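Local coordinates for protein MGS-M4 (Unidentified, PDB 4Q3M) that is an aldo-keto reductase with a TIM barrel fold and unknown substrate, and probably interconverts carbonyls and alcohols using a nicotinamide cofactor, at residues A87-L92 and E127-A132; Y103-F108 and L115-A120; L181-P186 and R218-R223; M201-K206 and E250-S255. One frame throughout, in Å; residues are numbered along the deposited sequence.

From the N terminus, the first segment to take part lies on helix 81-94, which meets the loop at 127-132 in interaction 1 and so closes a loop holding strand 102-105 and helix 111-126. Interaction 2 is nested inside it, packing that strand against that helix within one beta-alpha-beta unit; the two contacts touch through Tyr103. Across the barrel, interaction 3 joins strand 180-184 to helix 212-222. Interaction 4 pairs helix 199-207 with helix 250-257, and its segments alternate with those of interaction 3, so the two loops cross; Met253 packs on Trp219 between them. Interactions 2 and 3 reach the same parallel barrel sheet, whereas interaction 4 lies at the periphery.

Interaction 1. Residues A87-L92 and E127-A132; sequences AFNTSL and EGKVKA
Phe88 points from helix 81-94 into the loop at 127-132, where its ring meets Val130 and Lys129. The ring CG stands anti to the backbone N (chi1 175°), which carries the ring outward from the helix: CE1 lies 3.4 Å from Val130 CG1, while CE2 lies 3.7 Å from Lys129 CB. The carbonyl oxygen Lys129 O sits at the ring edge, in plane, 3.6 Å from Phe88 CZ, where the slightly positive aromatic C-H rim suits an oxygen. In Val130 it is CG1, beside the backbone N, that does the touching. Lys129 is extended beyond CG, and this lays its methylene CD 4.1 Å from Phe88 CE2 and leaves the amine to a long ion pair with Glu127. Just before it, Gly128 closes helix 111-126 with a Schellman motif, whose positive phi favours glycine. Tyr103 meets the Phe88 ring edge-to-face, and Leu124 covers it from helix 111-126. An alanine in place of Phe88 is likely to open a gap beside Val130 and deprive Tyr103 of one of its aromatic partners. Hydrocarbon packing, with Lys129 O at the C-H rim, thus seats helix 81-94 of the TIM barrel on the turn between helix 111-126 and strand 133-136.

Interaction 2. Residues Y103-F108 and L115-A120; sequences YLIHWF and LSTYRA
Ile105 and Thr117 reach toward each other tip to tip, strand against helix. Methyl CD1 of Ile105 lies 3.8 Å from Thr117 CG2, and CG1 of the same isoleucine is 3.9 Å from that methyl. Ile105 CD1 also comes to the edge of the Tyr118 ring, 4.2 Å from CD1 of the tyrosine, near the ring plane. A long, branched isoleucine suits the strand here because its end spans the space between sheet and helix, whose CA atoms at Ile105 and Thr117 stand 7.8 Å apart. Thr117 turns its two branches to different tasks: CG2 is anti to the backbone N and faces Ile105, while OG1 (chi1 -62°) folds back beside that N and bonds to Asn113 O one turn earlier and to the backbone N of Gly80. Tyr118 likewise offers carbon to the isoleucine and sends its hydroxyl to Ile152 O.

Farther out, Val135 of the neighbouring strand packs on Ile105, Leu74 and Thr84 touch Thr117, and backbone bonds tie Ile105 to Gly134. Strand 102-105 and helix 111-126 open a beta-alpha-beta unit of the TIM barrel, in which each parallel strand is covered on its outer side by a helix. The chemistry is therefore divided: hydrocarbon seals the sheet-helix interface, while the buried hydroxyls are satisfied by other loops and by the helix itself.

Interaction 3. Residues L181-P186 and R218-R223; sequences LEAYAP and RWLIER
Leu220 meets Ala183 and Pro186 on the inner side of helix 212-222, while two flat groups, the Trp219 indole and the Arg218 guanidinium, lie away from the strand. The indole carries Arg223 CD on one face, 3.5 Å above the plane and offset toward the rim, and packs also against Met253. The Arg218 guanidinium grips Glu222 side-on, NE at 2.7 Å and NH2 at 2.9 Å both bonding to OE2. These nitrogens approach from one face of the carboxylate, 50° and 60° out of its plane. Glu222 OE2 further accepts from Thr247 and Leu248, which ties the helix to the loop leading into helix 250-257.

The Leu220 CG lies beside the backbone N (chi1 -71°), and a single methyl, CD1, settles 3.6 Å from Pro186 CB and 3.8 Å from Ala183 CB. Small Ala183 leaves room for the long Leu220 to span the 7.9 Å between their CA atoms. The Pro186 side chain lies about 3 Å (nearest atoms) from a sulfate, probably from the crystallisation liquor, though such ions often mark pockets. Ion pairing thus belongs to the outward helix surface; between these two segments the join is apolar: Leu220 on Ala183 of the strand and on Pro186 just beyond it.

Interaction 4. Residues M201-K206 and E250-S255; sequences MAKIAK and EEDMKS
Ile204, Ser255 and Asp252 bury the most surface where helices 199-207 and 250-257 lie side by side; the axes of 201-206 and 250-255 are nearly antiparallel at 165° and 10.9 Å apart. Ile204 points into this loose seam: its CB is 4.1 Å from Asp252 OD1, and its CG2 reaches within 4.5 Å of Ser255 OG. A bulky apolar side chain suits this position because Ile215 of helix 212-222 and Leu248 also touch it. Serine, being small, fits opposite that bulk one turn along from Asp252.

Asp252 holds its carboxylate beside the backbone N (chi1 -77°), which turns it toward the end of helix 199-207. There its OD2 takes a hydrogen bond from His208 NE2 and forms a salt bridge with Lys207 NZ, and these, more than anything in segment 201-206, fix the group. Its backbone N is bonded to Asp249 OD1 at the start of the helix. Lys203 adds a more distant charge: NZ is 4.3 Å from Asp252 OD1, beyond a salt bridge, and 4.8 Å from Glu251 OE1. Lys207, with Lys203 farther off, would probably stabilise the buried aspartate as an anion, partly offset by nearby Glu251. The two peripheral helices are thus joined by loose van der Waals contact of Ile204 with the polar side chains of Asp252 and Ser255 and by longer-range attraction from Lys203, while the firm carboxylate bonds of Asp252 go just beyond segment 201-206.

Interaction 1. Residues A87-L92 and E127-A132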
loop_
_atom_site.group_PDB
_atom_site.type_symbol
_atom_site.label_atom_id
_atom_site.label_comp_id
_atom_site.label_asym_id
_atom_site.label_seq_id
_atom_site.Cartn_x
_atom_site.Cartn_y
_atom_site.Cartn_z
ATOM N N ALA A 87 -9.409 2.138 27.225
ATOM C CA ALA A 87 -9.411 0.935 26.401
ATOM C C ALA A 87 -8.277 -0.000 26.801
ATOM O O ALA A 87 -8.359 -1.213 26.607
ATOM C CB ALA A 87 -9.305 1.298 24.933
ATOM N N PHE A 88 -7.217 0.575 27.361
ATOM C CA PHE A 88 -6.080 -0.204 27.833
ATOM C C PHE A 88 -6.426 -0.965 29.108
ATOM O O PHE A 88 -6.081 -2.138 29.255
ATOM C CB PHE A 88 -4.873 0.702 28.073
ATOM C CG PHE A 88 -3.693 -0.009 28.665
ATOM C CD1 PHE A 88 -2.898 -0.826 27.880
ATOM C CD2 PHE A 88 -3.378 0.139 30.006
ATOM C CE1 PHE A 88 -1.814 -1.484 28.420
ATOM C CE2 PHE A 88 -2.292 -0.517 30.554
ATOM C CZ PHE A 88 -1.508 -1.330 29.758
ATOM N N ASN A 89 -7.105 -0.288 30.031
ATOM C CA ASN A 89 -7.534 -0.910 31.276
ATOM C C ASN A 89 -8.525 -2.035 31.009
ATOM O O ASN A 89 -8.531 -3.048 31.708
ATOM C CB ASN A 89 -8.153 0.127 32.214
ATOM C CG ASN A 89 -7.262 1.336 32.416
ATOM O OD1 ASN A 89 -6.042 1.212 32.524
ATOM N ND2 ASN A 89 -7.870 2.516 32.465
ATOM N N THR A 90 -9.358 -1.846 29.991
ATOM C CA THR A 90 -10.297 -2.876 29.567
ATOM C C THR A 90 -9.539 -4.090 29.039
ATOM O O THR A 90 -9.862 -5.228 29.379
ATOM C CB THR A 90 -11.258 -2.354 28.482
ATOM O OG1 THR A 90 -11.992 -1.232 28.991
ATOM C CG2 THR A 90 -12.233 -3.443 28.061
ATOM N N SER A 91 -8.529 -3.838 28.212
ATOM C CA SER A 91 -7.664 -4.898 27.705
ATOM C C SER A 91 -6.961 -5.602 28.854
ATOM O O SER A 91 -6.916 -6.832 28.920
ATOM C CB SER A 91 -6.627 -4.332 26.732
ATOM O OG SER A 91 -7.231 -3.907 25.525
ATOM N N LEU A 92 -6.422 -4.798 29.762
ATOM C CA LEU A 92 -5.652 -5.291 30.891
ATOM C C LEU A 92 -6.491 -6.183 31.801
ATOM O O LEU A 92 -6.041 -7.243 32.234
ATOM C CB LEU A 92 -5.086 -4.111 31.677
ATOM C CG LEU A 92 -3.975 -4.431 32.666
ATOM C CD1 LEU A 92 -2.809 -5.044 31.918
ATOM C CD2 LEU A 92 -3.545 -3.174 33.399
ATOM N N GLU A 127 4.327 4.728 33.679
ATOM C CA GLU A 127 3.678 4.177 34.864
ATOM C C GLU A 127 3.986 2.691 35.038
ATOM O O GLU A 127 3.562 2.070 36.013
ATOM C CB GLU A 127 2.165 4.399 34.797
ATOM C CG GLU A 127 1.749 5.854 34.948
ATOM C CD GLU A 127 0.250 6.052 34.835
ATOM O OE1 GLU A 127 -0.450 5.090 34.454
ATOM O OE2 GLU A 127 -0.228 7.168 35.129
ATOM N N GLY A 128 4.723 2.126 34.087
ATOM C CA GLY A 128 5.162 0.745 34.178
ATOM C C GLY A 128 4.090 -0.281 33.866
ATOM O O GLY A 128 4.222 -1.451 34.225
ATOM N N LYS A 129 3.028 0.150 33.192
ATOM C CA LYS A 129 1.938 -0.754 32.838
ATOM C C LYS A 129 2.185 -1.432 31.491
ATOM O O LYS A 129 1.615 -2.484 31.206
ATOM C CB LYS A 129 0.604 -0.006 32.823
ATOM C CG LYS A 129 0.136 0.428 34.205
ATOM C CD LYS A 129 -1.218 1.115 34.147
ATOM C CE LYS A 129 -1.692 1.511 35.536
ATOM N NZ LYS A 129 -3.005 2.212 35.497
ATOM N N VAL A 130 3.029 -0.822 30.664
ATOM C CA VAL A 130 3.493 -1.465 29.439
ATOM C C VAL A 130 5.015 -1.479 29.381
ATOM O O VAL A 130 5.668 -0.474 29.662
ATOM C CB VAL A 130 2.941 -0.783 28.170
ATOM C CG1 VAL A 130 1.545 -1.279 27.869
ATOM C CG2 VAL A 130 2.953 0.724 28.319
ATOM N N LYS A 131 5.573 -2.628 29.018
ATOM C CA LYS A 131 7.019 -2.799 28.981
ATOM C C LYS A 131 7.600 -2.360 27.642
ATOM O O LYS A 131 8.803 -2.128 27.523
ATOM C CB LYS A 131 7.386 -4.256 29.264
ATOM C CG LYS A 131 7.006 -4.719 30.660
ATOM C CD LYS A 131 7.629 -3.821 31.717
ATOM C CE LYS A 131 7.186 -4.215 33.116
ATOM N NZ LYS A 131 7.791 -3.330 34.150
ATOM N N ALA A 132 6.736 -2.244 26.639
ATOM C CA ALA A 132 7.147 -1.799 25.314
ATOM C C ALA A 132 5.961 -1.228 24.546
ATOM O O ALA A 132 4.854 -1.761 24.610
ATOM C CB ALA A 132 7.784 -2.943 24.540
#

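Interaction 2. Residues Y103-F108 and L115-A120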
loop_
_atom_site.group_PDB
_atom_site.type_symbol
_atom_site.label_atom_id
_atom_site.label_comp_id
_atom_site.label_asym_id
_atom_site.label_seq_id
_atom_site.Cartn_x
_atom_site.Cartn_y
_atom_site.Cartn_z
ATOM N N TYR A 103 2.210 -3.001 23.648
ATOM C CA TYR A 103 0.935 -2.397 23.279
ATOM C C TYR A 103 1.086 -1.633 21.966
ATOM O O TYR A 103 1.965 -0.783 21.833
ATOM C CB TYR A 103 0.436 -1.472 24.391
ATOM C CG TYR A 103 -1.054 -1.218 24.365
ATOM C CD1 TYR A 103 -1.952 -2.256 24.157
ATOM C CD2 TYR A 103 -1.565 0.056 24.572
ATOM C CE1 TYR A 103 -3.316 -2.031 24.139
ATOM C CE2 TYR A 103 -2.930 0.291 24.557
ATOM C CZ TYR A 103 -3.800 -0.756 24.341
ATOM O OH TYR A 103 -5.157 -0.528 24.325
ATOM N N LEU A 104 0.229 -1.943 20.999
ATOM C CA LEU A 104 0.359 -1.380 19.659
ATOM C C LEU A 104 -0.861 -0.574 19.226
ATOM O O LEU A 104 -1.990 -0.878 19.612
ATOM C CB LEU A 104 0.605 -2.496 18.637
ATOM C CG LEU A 104 1.783 -3.445 18.856
ATOM C CD1 LEU A 104 1.784 -4.534 17.793
ATOM C CD2 LEU A 104 3.098 -2.688 18.844
ATOM N N ILE A 105 -0.620 0.456 18.421
ATOM C CA ILE A 105 -1.691 1.132 17.701
ATOM C C ILE A 105 -2.007 0.299 16.465
ATOM O O ILE A 105 -1.141 0.089 15.617
ATOM C CB ILE A 105 -1.306 2.567 17.294
ATOM C CG1 ILE A 105 -0.845 3.367 18.516
ATOM C CG2 ILE A 105 -2.475 3.259 16.609
ATOM C CD1 ILE A 105 -0.435 4.791 18.200
ATOM N N HIS A 106 -3.244 -0.180 16.371
ATOM C CA HIS A 106 -3.608 -1.177 15.367
ATOM C C HIS A 106 -3.544 -0.641 13.936
ATOM O O HIS A 106 -3.000 -1.296 13.047
ATOM C CB HIS A 106 -5.007 -1.722 15.656
ATOM C CG HIS A 106 -5.215 -3.130 15.192
ATOM N ND1 HIS A 106 -6.070 -4.004 15.830
ATOM C CD2 HIS A 106 -4.678 -3.818 14.157
ATOM C CE1 HIS A 106 -6.050 -5.169 15.207
ATOM N NE2 HIS A 106 -5.214 -5.083 14.188
ATOM N N TRP A 107 -4.102 0.545 13.719
ATOM C CA TRP A 107 -4.101 1.162 12.395
ATOM C C TRP A 107 -3.819 2.660 12.475
ATOM O O TRP A 107 -3.986 3.279 13.526
ATOM C CB TRP A 107 -5.440 0.933 11.687
ATOM C CG TRP A 107 -5.755 -0.503 11.391
ATOM C CD1 TRP A 107 -6.415 -1.381 12.201
ATOM C CD2 TRP A 107 -5.446 -1.221 10.189
ATOM N NE1 TRP A 107 -6.527 -2.604 11.584
ATOM C CE2 TRP A 107 -5.941 -2.532 10.347
ATOM C CE3 TRP A 107 -4.796 -0.884 8.998
ATOM C CZ2 TRP A 107 -5.804 -3.506 9.360
ATOM C CZ3 TRP A 107 -4.662 -1.852 8.019
ATOM C CH2 TRP A 107 -5.163 -3.148 8.205
ATOM N N PHE A 108 -3.397 3.239 11.356
ATOM C CA PHE A 108 -3.200 4.681 11.273
ATOM C C PHE A 108 -4.524 5.382 10.987
ATOM O O PHE A 108 -5.228 5.036 10.039
ATOM C CB PHE A 108 -2.172 5.029 10.195
ATOM C CG PHE A 108 -1.903 6.502 10.066
ATOM C CD1 PHE A 108 -1.056 7.145 10.953
ATOM C CD2 PHE A 108 -2.493 7.241 9.053
ATOM C CE1 PHE A 108 -0.806 8.500 10.835
ATOM C CE2 PHE A 108 -2.246 8.595 8.931
ATOM C CZ PHE A 108 -1.400 9.225 9.821
ATOM N N LEU A 115 -0.645 10.598 17.465
ATOM C CA LEU A 115 0.154 11.223 18.513
ATOM C C LEU A 115 -0.601 11.286 19.840
ATOM O O LEU A 115 -0.023 11.048 20.900
ATOM C CB LEU A 115 0.583 12.629 18.087
ATOM C CG LEU A 115 1.513 13.375 19.045
ATOM C CD1 LEU A 115 2.759 12.552 19.329
ATOM C CD2 LEU A 115 1.885 14.737 18.480
ATOM N N SER A 116 -1.890 11.608 19.774
ATOM C CA SER A 116 -2.725 11.687 20.971
ATOM C C SER A 116 -2.841 10.325 21.638
ATOM O O SER A 116 -2.818 10.210 22.863
ATOM C CB SER A 116 -4.117 12.220 20.629
ATOM O OG SER A 116 -4.911 12.350 21.794
ATOM N N THR A 117 -2.974 9.296 20.812
ATOM C CA THR A 117 -2.994 7.920 21.284
ATOM C C THR A 117 -1.659 7.499 21.877
ATOM O O THR A 117 -1.604 6.849 22.922
ATOM C CB THR A 117 -3.350 6.958 20.147
ATOM O OG1 THR A 117 -4.664 7.255 19.654
ATOM C CG2 THR A 117 -3.262 5.536 20.618
ATOM N N TYR A 118 -0.584 7.872 21.196
ATOM C CA TYR A 118 0.752 7.469 21.604
ATOM C C TYR A 118 1.177 8.167 22.892
ATOM O O TYR A 118 1.921 7.602 23.693
ATOM C CB TYR A 118 1.753 7.755 20.488
ATOM C CG TYR A 118 3.039 6.982 20.621
ATOM C CD1 TYR A 118 3.130 5.669 20.178
ATOM C CD2 TYR A 118 4.162 7.562 21.191
ATOM C CE1 TYR A 118 4.307 4.956 20.298
ATOM C CE2 TYR A 118 5.341 6.859 21.315
ATOM C CZ TYR A 118 5.409 5.557 20.867
ATOM O OH TYR A 118 6.582 4.853 20.989
ATOM N N ARG A 119 0.704 9.395 23.085
ATOM C CA ARG A 119 0.953 10.122 24.326
ATOM C C ARG A 119 0.387 9.345 25.506
ATOM O O ARG A 119 0.963 9.338 26.594
ATOM C CB ARG A 119 0.341 11.522 24.273
ATOM C CG ARG A 119 1.141 12.530 23.462
ATOM C CD ARG A 119 2.423 12.926 24.174
ATOM N NE ARG A 119 3.169 13.937 23.429
ATOM C CZ ARG A 119 4.164 13.666 22.591
ATOM N NH1 ARG A 119 4.539 12.410 22.389
ATOM N NH2 ARG A 119 4.785 14.650 21.955
ATOM N N ALA A 120 -0.746 8.687 25.279
ATOM C CA ALA A 120 -1.349 7.833 26.292
ATOM C C ALA A 120 -0.509 6.577 26.494
ATOM O O ALA A 120 -0.361 6.098 27.618
ATOM C CB ALA A 120 -2.771 7.471 25.906
#

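Interaction 3. Residues L181-P186 and R218-R223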
loop_
_atom_site.group_PDB
_atom_site.type_symbol
_atom_site.label_atom_id
_atom_site.label_comp_id
_atom_site.label_asym_id
_atom_site.label_seq_id
_atom_site.Cartn_x
_atom_site.Cartn_y
_atom_site.Cartn_z
ATOM N N LEU A 181 10.692 -4.479 13.261
ATOM C CA LEU A 181 9.600 -4.846 12.374
ATOM C C LEU A 181 9.045 -6.210 12.763
ATOM O O LEU A 181 9.795 -7.165 12.963
ATOM C CB LEU A 181 10.060 -4.854 10.915
ATOM C CG LEU A 181 8.943 -4.943 9.873
ATOM C CD1 LEU A 181 9.140 -3.901 8.786
ATOM C CD2 LEU A 181 8.878 -6.338 9.273
ATOM N N GLU A 182 7.725 -6.286 12.881
ATOM C CA GLU A 182 7.055 -7.533 13.218
ATOM C C GLU A 182 6.135 -7.940 12.076
ATOM O O GLU A 182 5.404 -7.113 11.532
ATOM C CB GLU A 182 6.272 -7.390 14.523
ATOM C CG GLU A 182 5.699 -8.691 15.055
ATOM C CD GLU A 182 4.956 -8.507 16.365
ATOM O OE1 GLU A 182 4.548 -7.364 16.662
ATOM O OE2 GLU A 182 4.782 -9.503 17.098
ATOM N N ALA A 183 6.176 -9.214 11.709
ATOM C CA ALA A 183 5.417 -9.694 10.563
ATOM C C ALA A 183 4.160 -10.444 10.980
ATOM O O ALA A 183 4.240 -11.483 11.633
ATOM C CB ALA A 183 6.290 -10.586 9.694
ATOM N N TYR A 184 2.997 -9.914 10.607
ATOM C CA TYR A 184 1.767 -10.681 10.732
ATOM C C TYR A 184 1.382 -11.185 9.347
ATOM O O TYR A 184 1.924 -10.721 8.341
ATOM C CB TYR A 184 0.638 -9.860 11.379
ATOM C CG TYR A 184 -0.066 -8.844 10.496
ATOM C CD1 TYR A 184 -1.069 -9.230 9.612
ATOM C CD2 TYR A 184 0.239 -7.491 10.586
ATOM C CE1 TYR A 184 -1.722 -8.305 8.820
ATOM C CE2 TYR A 184 -0.414 -6.557 9.800
ATOM C CZ TYR A 184 -1.391 -6.970 8.918
ATOM O OH TYR A 184 -2.042 -6.044 8.133
ATOM N N ALA A 185 0.447 -12.130 9.309
ATOM C CA ALA A 185 0.144 -12.892 8.099
ATOM C C ALA A 185 1.407 -13.437 7.423
ATOM O O ALA A 185 1.607 -13.227 6.225
ATOM C CB ALA A 185 -0.649 -12.035 7.119
ATOM N N PRO A 186 2.264 -14.147 8.180
ATOM C CA PRO A 186 3.496 -14.636 7.555
ATOM C C PRO A 186 3.234 -15.799 6.602
ATOM O O PRO A 186 4.074 -16.103 5.754
ATOM C CB PRO A 186 4.334 -15.087 8.747
ATOM C CG PRO A 186 3.331 -15.515 9.750
ATOM C CD PRO A 186 2.148 -14.601 9.580
ATOM N N ARG A 218 10.970 -19.361 8.900
ATOM C CA ARG A 218 12.419 -19.311 9.088
ATOM C C ARG A 218 13.052 -18.163 8.314
ATOM O O ARG A 218 13.973 -17.509 8.798
ATOM C CB ARG A 218 13.065 -20.630 8.663
ATOM C CG ARG A 218 14.571 -20.667 8.874
ATOM C CD ARG A 218 14.923 -20.448 10.338
ATOM N NE ARG A 218 16.339 -20.146 10.523
ATOM C CZ ARG A 218 16.903 -19.908 11.703
ATOM N NH1 ARG A 218 16.172 -19.941 12.808
ATOM N NH2 ARG A 218 18.199 -19.639 11.779
ATOM N N TRP A 219 12.552 -17.932 7.105
ATOM C CA TRP A 219 13.047 -16.856 6.256
ATOM C C TRP A 219 12.914 -15.503 6.951
ATOM O O TRP A 219 13.801 -14.655 6.856
ATOM C CB TRP A 219 12.300 -16.857 4.922
ATOM C CG TRP A 219 12.498 -15.624 4.104
ATOM C CD1 TRP A 219 13.621 -15.263 3.422
ATOM C CD2 TRP A 219 11.533 -14.594 3.865
ATOM N NE1 TRP A 219 13.420 -14.065 2.780
ATOM C CE2 TRP A 219 12.144 -13.634 3.035
ATOM C CE3 TRP A 219 10.212 -14.390 4.275
ATOM C CZ2 TRP A 219 11.482 -12.488 2.609
ATOM C CZ3 TRP A 219 9.556 -13.251 3.851
ATOM C CH2 TRP A 219 10.190 -12.314 3.026
ATOM N N LEU A 220 11.805 -15.315 7.659
ATOM C CA LEU A 220 11.602 -14.110 8.454
ATOM C C LEU A 220 12.550 -14.085 9.649
ATOM O O LEU A 220 13.076 -13.032 10.012
ATOM C CB LEU A 220 10.150 -14.016 8.926
ATOM C CG LEU A 220 9.118 -13.709 7.838
ATOM C CD1 LEU A 220 7.710 -13.869 8.378
ATOM C CD2 LEU A 220 9.325 -12.305 7.288
ATOM N N ILE A 221 12.759 -15.251 10.255
ATOM C CA ILE A 221 13.706 -15.391 11.357
ATOM C C ILE A 221 15.106 -14.980 10.920
ATOM O O ILE A 221 15.813 -14.276 11.643
ATOM C CB ILE A 221 13.756 -16.839 11.887
ATOM C CG1 ILE A 221 12.370 -17.307 12.329
ATOM C CG2 ILE A 221 14.745 -16.953 13.030
ATOM C CD1 ILE A 221 11.833 -16.562 13.515
ATOM N N GLU A 222 15.495 -15.421 9.728
ATOM C CA GLU A 222 16.810 -15.111 9.179
ATOM C C GLU A 222 16.982 -13.609 8.962
ATOM O O GLU A 222 18.089 -13.080 9.067
ATOM C CB GLU A 222 17.032 -15.859 7.860
ATOM C CG GLU A 222 17.016 -17.380 7.977
ATOM C CD GLU A 222 18.255 -17.944 8.652
ATOM O OE1 GLU A 222 19.196 -17.171 8.932
ATOM O OE2 GLU A 222 18.289 -19.169 8.901
ATOM N N ARG A 223 15.879 -12.927 8.665
ATOM C CA ARG A 223 15.905 -11.484 8.441
ATOM C C ARG A 223 15.763 -10.701 9.742
ATOM O O ARG A 223 15.534 -9.489 9.717
ATOM C CB ARG A 223 14.794 -11.072 7.473
ATOM C CG ARG A 223 14.949 -11.604 6.060
ATOM C CD ARG A 223 13.799 -11.130 5.185
ATOM N NE ARG A 223 13.753 -9.674 5.092
ATOM C CZ ARG A 223 12.697 -8.984 4.670
ATOM N NH1 ARG A 223 11.592 -9.619 4.305
ATOM N NH2 ARG A 223 12.745 -7.660 4.617
#

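Interaction 4. Residues M201-K206 and E250-S255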
loop_
_atom_site.group_PDB
_atom_site.type_symbol
_atom_site.label_atom_id
_atom_site.label_comp_id
_atom_site.label_asym_id
_atom_site.label_seq_id
_atom_site.Cartn_x
_atom_site.Cartn_y
_atom_site.Cartn_z
ATOM N N MET A 201 9.222 -22.035 -3.038
ATOM C CA MET A 201 9.024 -22.401 -1.639
ATOM C C MET A 201 8.948 -23.916 -1.473
ATOM O O MET A 201 9.442 -24.467 -0.488
ATOM C CB MET A 201 7.752 -21.756 -1.084
ATOM C CG MET A 201 7.813 -20.243 -0.948
ATOM S SD MET A 201 9.138 -19.670 0.131
ATOM C CE MET A 201 10.284 -19.036 -1.087
ATOM N N ALA A 202 8.325 -24.579 -2.440
ATOM C CA ALA A 202 8.147 -26.026 -2.387
ATOM C C ALA A 202 9.471 -26.754 -2.582
ATOM O O ALA A 202 9.712 -27.794 -1.972
ATOM C CB ALA A 202 7.137 -26.476 -3.432
ATOM N N LYS A 203 10.327 -26.201 -3.437
ATOM C CA LYS A 203 11.614 -26.817 -3.727
ATOM C C LYS A 203 12.523 -26.753 -2.505
ATOM O O LYS A 203 12.993 -27.780 -2.029
ATOM C CB LYS A 203 12.292 -26.141 -4.925
ATOM C CG LYS A 203 13.819 -26.094 -4.843
ATOM C CD LYS A 203 14.383 -24.805 -5.422
ATOM C CE LYS A 203 15.900 -24.748 -5.279
ATOM N NZ LYS A 203 16.330 -24.541 -3.866
ATOM N N ILE A 204 12.750 -25.551 -1.980
ATOM C CA ILE A 204 13.745 -25.374 -0.928
ATOM C C ILE A 204 13.300 -26.099 0.345
ATOM O O ILE A 204 14.107 -26.351 1.240
ATOM C CB ILE A 204 14.025 -23.858 -0.671
ATOM C CG1 ILE A 204 13.012 -23.209 0.277
ATOM C CG2 ILE A 204 14.126 -23.092 -1.982
ATOM C CD1 ILE A 204 13.445 -23.247 1.726
ATOM N N ALA A 205 12.016 -26.443 0.411
ATOM C CA ALA A 205 11.493 -27.260 1.498
ATOM C C ALA A 205 12.021 -28.692 1.405
ATOM O O ALA A 205 12.105 -29.397 2.412
ATOM C CB ALA A 205 9.972 -27.251 1.483
ATOM N N LYS A 206 12.373 -29.115 0.193
ATOM C CA LYS A 206 12.989 -30.423 -0.024
ATOM C C LYS A 206 14.376 -30.472 0.607
ATOM O O LYS A 206 14.833 -31.521 1.060
ATOM C CB LYS A 206 13.085 -30.734 -1.525
ATOM C CG LYS A 206 14.517 -30.741 -2.067
ATOM C CD LYS A 206 14.593 -30.862 -3.583
ATOM C CE LYS A 206 13.982 -29.652 -4.272
ATOM N NZ LYS A 206 14.079 -29.722 -5.756
ATOM N N GLU A 250 22.772 -18.677 1.920
ATOM C CA GLU A 250 22.698 -17.493 1.072
ATOM C C GLU A 250 21.877 -17.720 -0.196
ATOM O O GLU A 250 21.057 -16.880 -0.566
ATOM C CB GLU A 250 24.107 -17.026 0.697
ATOM C CG GLU A 250 24.143 -15.972 -0.397
ATOM C CD GLU A 250 25.542 -15.454 -0.663
ATOM O OE1 GLU A 250 26.513 -16.093 -0.203
ATOM O OE2 GLU A 250 25.673 -14.408 -1.333
ATOM N N GLU A 251 22.094 -18.855 -0.856
ATOM C CA GLU A 251 21.408 -19.130 -2.115
ATOM C C GLU A 251 19.919 -19.373 -1.882
ATOM O O GLU A 251 19.100 -19.110 -2.762
ATOM C CB GLU A 251 22.042 -20.325 -2.836
ATOM C CG GLU A 251 21.390 -21.670 -2.550
ATOM C CD GLU A 251 21.852 -22.752 -3.506
ATOM O OE1 GLU A 251 21.095 -23.722 -3.719
ATOM O OE2 GLU A 251 22.972 -22.631 -4.047
ATOM N N ASP A 252 19.571 -19.864 -0.696
ATOM C CA ASP A 252 18.170 -20.021 -0.323
ATOM C C ASP A 252 17.513 -18.655 -0.198
ATOM O O ASP A 252 16.451 -18.410 -0.768
ATOM C CB ASP A 252 18.028 -20.791 0.993
ATOM C CG ASP A 252 18.241 -22.282 0.825
ATOM O OD1 ASP A 252 17.995 -22.800 -0.285
ATOM O OD2 ASP A 252 18.648 -22.938 1.807
ATOM N N MET A 253 18.166 -17.768 0.547
ATOM C CA MET A 253 17.657 -16.423 0.788
ATOM C C MET A 253 17.486 -15.639 -0.509
ATOM O O MET A 253 16.518 -14.896 -0.672
ATOM C CB MET A 253 18.589 -15.668 1.735
ATOM C CG MET A 253 18.665 -16.269 3.127
ATOM S SD MET A 253 17.078 -16.205 3.977
ATOM C CE MET A 253 16.866 -14.434 4.147
ATOM N N LYS A 254 18.429 -15.811 -1.429
ATOM C CA LYS A 254 18.367 -15.123 -2.712
ATOM C C LYS A 254 17.315 -15.759 -3.614
ATOM O O LYS A 254 16.798 -15.116 -4.528
ATOM C CB LYS A 254 19.736 -15.135 -3.396
ATOM C CG LYS A 254 20.177 -13.773 -3.905
ATOM C CD LYS A 254 20.091 -12.726 -2.802
ATOM C CE LYS A 254 20.563 -11.365 -3.286
ATOM N NZ LYS A 254 19.915 -10.255 -2.533
ATOM N N SER A 255 17.001 -17.023 -3.349
ATOM C CA SER A 255 15.962 -17.727 -4.092
ATOM C C SER A 255 14.582 -17.323 -3.583
ATOM O O SER A 255 13.627 -17.228 -4.354
ATOM C CB SER A 255 16.151 -19.240 -3.981
ATOM O OG SER A 255 15.322 -19.929 -4.900
#